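Putative tetR family transcriptional regulator (Streptomyces coelicolor A3, PDB 2Q24) probably binds cis-regulatory DNA through a helix-turn-helix domain and regulates transcription, as expected for a member of the TetR family. Local coordinates at residues 26-29 against 34-37. Sequence-based numbering, arbitrary orientation.
Sequences RVFS and DAHL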
ATOM      1  N   ARG B  26     -15.712   0.437 -10.406  1.00 30.90           N
ATOM      2  CA  ARG B  26     -16.465  -0.158 -11.509  1.00 31.67           C
ATOM      3  C   ARG B  26     -17.038   0.969 -12.386  1.00 31.18           C
ATOM      4  O   ARG B  26     -16.840   1.000 -13.606  1.00 30.99           O
ATOM      5  CB  ARG B  26     -17.571  -1.041 -10.903  1.00 32.67           C
ATOM      6  CG  ARG B  26     -18.375  -1.964 -11.825  1.00 36.73           C
ATOM      7  CD  ARG B  26     -19.485  -2.680 -10.992  1.00 42.41           C
ATOM      8  NE  ARG B  26     -19.053  -2.890  -9.589  1.00 47.09           N
ATOM      9  CZ  ARG B  26     -19.862  -3.007  -8.527  1.00 46.91           C
ATOM     10  NH1 ARG B  26     -21.188  -2.957  -8.654  1.00 48.28           N
ATOM     11  NH2 ARG B  26     -19.333  -3.187  -7.316  1.00 45.46           N
ATOM     12  N   VAL B  27     -17.712   1.916 -11.754  1.00 31.42           N
ATOM     13  CA  VAL B  27     -18.411   2.973 -12.491  1.00 31.15           C
ATOM     14  C   VAL B  27     -17.435   3.992 -13.116  1.00 31.39           C
ATOM     15  O   VAL B  27     -17.618   4.420 -14.255  1.00 31.64           O
ATOM     16  CB  VAL B  27     -19.491   3.682 -11.608  1.00 31.58           C
ATOM     17  CG1 VAL B  27     -20.207   4.795 -12.397  1.00 32.81           C
ATOM     18  CG2 VAL B  27     -20.540   2.680 -11.106  1.00 30.65           C
ATOM     19  N   PHE B  28     -16.408   4.399 -12.378  1.00 30.48           N
ATOM     20  CA  PHE B  28     -15.428   5.321 -12.951  1.00 31.08           C
ATOM     21  C   PHE B  28     -14.631   4.654 -14.071  1.00 31.10           C
ATOM     22  O   PHE B  28     -14.306   5.310 -15.058  1.00 30.86           O
ATOM     23  CB  PHE B  28     -14.487   5.899 -11.891  1.00 31.11           C
ATOM     24  CG  PHE B  28     -15.103   7.002 -11.070  1.00 31.61           C
ATOM     25  CD1 PHE B  28     -15.600   8.161 -11.677  1.00 31.79           C
ATOM     26  CD2 PHE B  28     -15.195   6.878  -9.690  1.00 34.36           C
ATOM     27  CE1 PHE B  28     -16.183   9.168 -10.916  1.00 33.58           C
ATOM     28  CE2 PHE B  28     -15.773   7.897  -8.918  1.00 36.04           C
ATOM     29  CZ  PHE B  28     -16.258   9.031  -9.534  1.00 34.96           C
ATOM     30  N   SER B  29     -14.321   3.359 -13.944  1.00 31.13           N
ATOM     31  CA  SER B  29     -13.576   2.729 -15.025  1.00 32.42           C
ATOM     32  C   SER B  29     -14.405   2.568 -16.306  1.00 32.34           C
ATOM     33  O   SER B  29     -13.840   2.588 -17.391  1.00 32.09           O
ATOM     34  CB  SER B  29     -12.867   1.438 -14.611  1.00 32.99           C
ATOM     35  OG  SER B  29     -13.797   0.453 -14.247  1.00 37.71           O
ATOM     36  N   ASP B  34     -18.135  10.969 -16.842  1.00 37.63           N
ATOM     37  CA  ASP B  34     -19.563  11.014 -17.129  1.00 36.55           C
ATOM     38  C   ASP B  34     -20.284  10.294 -15.994  1.00 35.56           C
ATOM     39  O   ASP B  34     -21.512  10.253 -15.962  1.00 35.60           O
ATOM     40  N   ALA B  35     -19.507   9.725 -15.072  1.00 34.39           N
ATOM     41  CA  ALA B  35     -20.053   8.957 -13.962  1.00 33.38           C
ATOM     42  C   ALA B  35     -20.963   9.830 -13.096  1.00 32.84           C
ATOM     43  O   ALA B  35     -20.612  10.947 -12.730  1.00 31.82           O
ATOM     44  CB  ALA B  35     -18.936   8.368 -13.137  1.00 33.87           C
ATOM     45  N   HIS B  36     -22.154   9.319 -12.824  1.00 32.44           N
ATOM     46  CA  HIS B  36     -23.079   9.978 -11.919  1.00 32.56           C
ATOM     47  C   HIS B  36     -22.869   9.354 -10.564  1.00 32.65           C
ATOM     48  O   HIS B  36     -22.797   8.125 -10.450  1.00 34.02           O
ATOM     49  CB  HIS B  36     -24.512   9.763 -12.394  1.00 31.91           C
ATOM     50  CG  HIS B  36     -24.945  10.727 -13.449  1.00 32.35           C
ATOM     51  ND1 HIS B  36     -24.873  10.446 -14.797  1.00 33.32           N
ATOM     52  CD2 HIS B  36     -25.434  11.984 -13.352  1.00 29.93           C
ATOM     53  CE1 HIS B  36     -25.327  11.480 -15.485  1.00 31.51           C
ATOM     54  NE2 HIS B  36     -25.669  12.426 -14.631  1.00 31.92           N
ATOM     55  N   LEU B  37     -22.765  10.182  -9.531  1.00 32.45           N
ATOM     56  CA  LEU B  37     -22.530   9.682  -8.180  1.00 31.87           C
ATOM     57  C   LEU B  37     -23.698   8.836  -7.643  1.00 31.42           C
ATOM     58  O   LEU B  37     -23.467   7.899  -6.857  1.00 30.61           O
ATOM     59  CB  LEU B  37     -22.181  10.824  -7.214  1.00 32.67           C
ATOM     60  CG  LEU B  37     -20.873  11.568  -7.532  1.00 32.19           C
ATOM     61  CD1 LEU B  37     -20.672  12.735  -6.583  1.00 37.15           C
ATOM     62  CD2 LEU B  37     -19.673  10.599  -7.502  1.00 33.35           C
TER
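The methyl group of A35 meets the ring of F28 and one branch of V27, and this apolar trio is the tightly packed part of the contact. A35 CB lies 3.6 Å from both CE1 and CD1 of F28, meeting the ring obliquely at that border. V27 CG1 reaches A35 CB at 3.9 Å, because a first torsion of 180° sets this branch anti to the backbone N; a compact, branched apolar residue suits this buried helix face. A small side chain suits position 35: it lets the loop backbone come close to helix 17-31, with the CA atoms of F28 and A35 6.0 Å apart. The large flat ring of F28 extends further and touches L37 more loosely, CZ to CD2 at 4.3 Å; the long leucine chain brings CD2 back although its CB points away. I40, L61 and I62 also pack on this ring. The solvent side is polar: exposed H36 occupies the N-cap position of helix 37-43, and exposed R26 forms a salt bridge with E43. Packing of the first helix against the loop and first residue of the second is characteristic of the three-helix DNA-binding domain of TetR-family regulators, where the loop enters the predicted helix-turn-helix motif.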